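Ribonuclease T2 (Homo sapiens, PDB 3T0O) cleaves single-stranded RNA, preferentially between purine and uridine residues, and so supplies microbial RNA fragments that are sensed by TLR8 in innate immunity. Local coordinates at residues Pro35-Ile40 and Met69-Pro74. Numbering follows the deposited sequence. Where two conformers were deposited one is given.
Sequences PDYWTI and MRAYWP
Ile40 lies against Trp73 where an edge strand of the RNase T2 alpha/beta fold meets the C-terminal end of helix 66-72. Ile40 CB sits 3.5 Å from Tyr72 O and close to Trp73 CG. With CG2 anti to the backbone N, this methyl stands over the indole, 3.6 Å from the centroid of the five-membered ring, in a CH-pi contact 17° off the normal. The other branch runs past Tyr72 O through CG1, and CD1 ends 3.8 Å from Trp73 CE3. In one of its two conformers Met69 CE lies over the rim of the opposite indole face. Trp73 NE1 is hydrogen-bonded to His41 O, and the Trp73 side chain also lies near Glu90; both are probably active-site residues, as in other RNase T2 enzymes. Two bonds tie the strand side to the carbonyls ending the helix: Ile40 N gives a nearly straight one to Tyr72 O (2.8 Å, 172°), and the Tyr37 hydroxyl donates to Ala71 O, which lies at the phenol edge. Thr39 CB and CG2 rest on the Pro74 ring, CB being 3.7 Å from Pro74 CD. One water accepts from Thr39 OG1 and donates to both Ile40 O and Pro74 O, the latter 2.6 Å from the water oxygen.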
ATOM      1  N   PRO A  35      12.065  -0.765  -6.192  1.00 14.66           N
ATOM      2  CA  PRO A  35      12.329   0.423  -5.325  1.00 14.51           C
ATOM      3  C   PRO A  35      12.698   0.030  -3.896  1.00 14.61           C
ATOM      4  O   PRO A  35      12.086  -0.871  -3.318  1.00 14.06           O
ATOM      5  CB  PRO A  35      10.945   1.116  -5.292  1.00 14.07           C
ATOM      6  CG  PRO A  35      10.321   0.734  -6.595  1.00 15.04           C
ATOM      7  CD  PRO A  35      10.738  -0.698  -6.825  1.00 14.44           C
ATOM      8  N   ASP A  36      13.626   0.787  -3.309  1.00 14.28           N
ATOM      9  CA  ASP A  36      14.045   0.509  -1.970  0.50 13.75           C
ATOM     10  C   ASP A  36      13.238   1.305  -0.936  1.00 13.19           C
ATOM     11  O   ASP A  36      13.743   1.693   0.171  1.00 15.16           O
ATOM     12  CB  ASP A  36      15.548   0.802  -1.838  0.50 15.63           C
ATOM     13  CG  ASP A  36      15.869   2.259  -2.008  0.50 17.51           C
ATOM     14  OD1 ASP A  36      17.054   2.653  -1.800  0.50 20.81           O
ATOM     15  OD2 ASP A  36      14.978   3.044  -2.383  0.50 17.00           O
ATOM     16  N   TYR A  37      11.934   1.409  -1.189  1.00 11.21           N
ATOM     17  CA  TYR A  37      11.048   2.083  -0.229  1.00  9.50           C
ATOM     18  C   TYR A  37       9.655   1.523  -0.380  1.00  9.66           C
ATOM     19  O   TYR A  37       9.347   0.927  -1.411  1.00 10.90           O
ATOM     20  CB  TYR A  37      11.013   3.601  -0.501  1.00 11.84           C
ATOM     21  CG  TYR A  37      10.807   4.020  -1.923  1.00 10.38           C
ATOM     22  CD1 TYR A  37       9.518   4.259  -2.424  1.00 13.09           C
ATOM     23  CD2 TYR A  37      11.890   4.269  -2.728  1.00 14.06           C
ATOM     24  CE1 TYR A  37       9.319   4.723  -3.706  1.00 12.89           C
ATOM     25  CE2 TYR A  37      11.665   4.678  -4.045  1.00 12.71           C
ATOM     26  CZ  TYR A  37      10.377   4.846  -4.495  1.00 13.76           C
ATOM     27  OH  TYR A  37      10.239   5.374  -5.805  1.00 19.47           O
ATOM     28  N   TRP A  38       8.875   1.599   0.672  1.00  8.58           N
ATOM     29  CA  TRP A  38       7.492   1.195   0.635  1.00  7.49           C
ATOM     30  C   TRP A  38       6.722   2.055  -0.286  1.00  8.34           C
ATOM     31  O   TRP A  38       6.908   3.279  -0.318  1.00  9.87           O
ATOM     32  CB  TRP A  38       6.869   1.362   2.042  1.00  8.68           C
ATOM     33  CG  TRP A  38       7.481   0.350   3.005  1.00  8.09           C
ATOM     34  CD1 TRP A  38       8.717   0.463   3.669  1.00 11.95           C
ATOM     35  CD2 TRP A  38       6.922  -0.902   3.389  1.00  7.61           C
ATOM     36  NE1 TRP A  38       8.940  -0.699   4.394  1.00 11.45           N
ATOM     37  CE2 TRP A  38       7.857  -1.532   4.270  1.00 10.83           C
ATOM     38  CE3 TRP A  38       5.716  -1.558   3.089  1.00  6.79           C
ATOM     39  CZ2 TRP A  38       7.640  -2.792   4.814  1.00  9.76           C
ATOM     40  CZ3 TRP A  38       5.472  -2.812   3.658  1.00  8.72           C
ATOM     41  CH2 TRP A  38       6.434  -3.411   4.538  1.00  7.66           C
ATOM     42  N   THR A  39       5.877   1.402  -1.097  1.00  8.21           N
ATOM     43  CA  THR A  39       5.064   2.161  -2.068  1.00  8.51           C
ATOM     44  C   THR A  39       3.585   1.861  -1.868  1.00  7.55           C
ATOM     45  O   THR A  39       3.180   0.994  -1.076  1.00  7.25           O
ATOM     46  CB  THR A  39       5.418   1.738  -3.551  1.00  7.72           C
ATOM     47  OG1 THR A  39       5.238   0.312  -3.655  1.00  9.65           O
ATOM     48  CG2 THR A  39       6.870   2.058  -3.799  1.00 10.10           C
ATOM     49  N   ILE A  40       2.736   2.645  -2.582  1.00  7.53           N
ATOM     50  CA  ILE A  40       1.308   2.509  -2.453  1.00  8.32           C
ATOM     51  C   ILE A  40       0.786   1.299  -3.174  1.00  7.75           C
ATOM     52  O   ILE A  40       1.061   1.112  -4.369  1.00 10.31           O
ATOM     53  CB  ILE A  40       0.614   3.732  -3.052  1.00  8.99           C
ATOM     54  CG1 ILE A  40       1.109   4.990  -2.333  1.00  8.26           C
ATOM     55  CG2 ILE A  40      -0.903   3.525  -2.908  1.00  9.30           C
ATOM     56  CD1 ILE A  40       0.639   6.289  -3.057  1.00 11.30           C
ATOM     57  N   MET A  69       2.621   9.256  -9.293  1.00 13.13           N
ATOM     58  CA  MET A  69       2.116   7.865  -9.374  0.70 11.83           C
ATOM     59  C   MET A  69       3.212   6.903  -9.820  1.00 13.24           C
ATOM     60  O   MET A  69       3.276   5.773  -9.313  1.00 12.99           O
ATOM     61  CB  MET A  69       0.923   7.689 -10.327  0.70 12.79           C
ATOM     62  CG  MET A  69      -0.183   8.614 -10.101  0.70 12.95           C
ATOM     63  SD  MET A  69      -1.247   7.871  -8.874  0.70 13.77           S
ATOM     64  CE  MET A  69      -1.808   6.424  -9.723  0.70 11.71           C
ATOM     65  N   ARG A  70       4.065   7.292 -10.798  1.00 12.78           N
ATOM     66  CA  ARG A  70       5.153   6.392 -11.151  1.00 13.72           C
ATOM     67  C   ARG A  70       6.117   6.165 -10.018  1.00 13.88           C
ATOM     68  O   ARG A  70       6.656   5.047  -9.876  1.00 14.82           O
ATOM     69  CB  ARG A  70       5.911   6.898 -12.403  1.00 16.08           C
ATOM     70  CG  ARG A  70       4.976   6.864 -13.644  1.00 16.93           C
ATOM     71  CD  ARG A  70       5.709   7.325 -14.934  1.00 22.12           C
ATOM     72  NE  ARG A  70       6.290   8.639 -14.795  1.00 30.19           N
ATOM     73  CZ  ARG A  70       5.847   9.727 -15.420  1.00 36.11           C
ATOM     74  NH1 ARG A  70       4.781   9.670 -16.216  1.00 39.60           N
ATOM     75  NH2 ARG A  70       6.468  10.877 -15.210  1.00 37.65           N
ATOM     76  N   ALA A  71       6.404   7.235  -9.242  1.00 13.58           N
ATOM     77  CA  ALA A  71       7.407   7.107  -8.168  1.00 14.38           C
ATOM     78  C   ALA A  71       6.861   6.368  -6.951  1.00 12.98           C
ATOM     79  O   ALA A  71       7.559   5.553  -6.368  1.00 13.64           O
ATOM     80  CB  ALA A  71       7.837   8.458  -7.705  1.00 17.59           C
ATOM     81  N   TYR A  72       5.602   6.637  -6.635  1.00 11.76           N
ATOM     82  CA  TYR A  72       5.098   6.167  -5.344  1.00 10.24           C
ATOM     83  C   TYR A  72       4.061   5.110  -5.527  1.00 10.53           C
ATOM     84  O   TYR A  72       3.696   4.444  -4.525  1.00  9.44           O
ATOM     85  CB  TYR A  72       4.414   7.381  -4.612  1.00 10.13           C
ATOM     86  CG  TYR A  72       5.317   8.539  -4.300  1.00 15.73           C
ATOM     87  CD1 TYR A  72       6.642   8.345  -4.074  1.00 14.86           C
ATOM     88  CD2 TYR A  72       4.787   9.811  -4.298  1.00 21.21           C
ATOM     89  CE1 TYR A  72       7.500   9.475  -3.815  1.00 21.79           C
ATOM     90  CE2 TYR A  72       5.604  10.925  -4.074  1.00 24.06           C
ATOM     91  CZ  TYR A  72       6.942  10.719  -3.833  1.00 25.94           C
ATOM     92  OH  TYR A  72       7.755  11.839  -3.550  1.00 32.50           O
ATOM     93  N   TRP A  73       3.538   4.926  -6.732  1.00 10.33           N
ATOM     94  CA  TRP A  73       2.476   3.939  -6.933  1.00 11.90           C
ATOM     95  C   TRP A  73       2.861   3.032  -8.110  1.00 11.61           C
ATOM     96  O   TRP A  73       2.057   2.707  -8.973  1.00 10.67           O
ATOM     97  CB  TRP A  73       1.170   4.680  -7.167  1.00 10.77           C
ATOM     98  CG  TRP A  73      -0.061   3.914  -6.780  1.00 11.55           C
ATOM     99  CD1 TRP A  73      -0.280   2.563  -6.856  1.00 11.26           C
ATOM    100  CD2 TRP A  73      -1.289   4.517  -6.358  1.00 11.53           C
ATOM    101  NE1 TRP A  73      -1.590   2.268  -6.417  1.00 12.17           N
ATOM    102  CE2 TRP A  73      -2.215   3.468  -6.127  1.00 12.08           C
ATOM    103  CE3 TRP A  73      -1.653   5.852  -6.075  1.00 14.30           C
ATOM    104  CZ2 TRP A  73      -3.571   3.737  -5.648  1.00 13.49           C
ATOM    105  CZ3 TRP A  73      -2.975   6.087  -5.600  1.00 14.33           C
ATOM    106  CH2 TRP A  73      -3.865   5.038  -5.379  1.00 13.67           C
ATOM    107  N   PRO A  74       4.085   2.516  -8.109  1.00 10.57           N
ATOM    108  CA  PRO A  74       4.481   1.685  -9.250  1.00 11.74           C
ATOM    109  C   PRO A  74       3.863   0.302  -9.211  1.00 10.06           C
ATOM    110  O   PRO A  74       3.384  -0.136  -8.154  1.00 10.07           O
ATOM    111  CB  PRO A  74       6.007   1.492  -9.032  1.00 13.64           C
ATOM    112  CG  PRO A  74       6.176   1.533  -7.499  1.00 11.47           C
ATOM    113  CD  PRO A  74       5.194   2.686  -7.123  1.00 11.81           C
TER
HETATM  114  O   HOH W   1       3.285   0.220  -5.585  1.00  6.88           O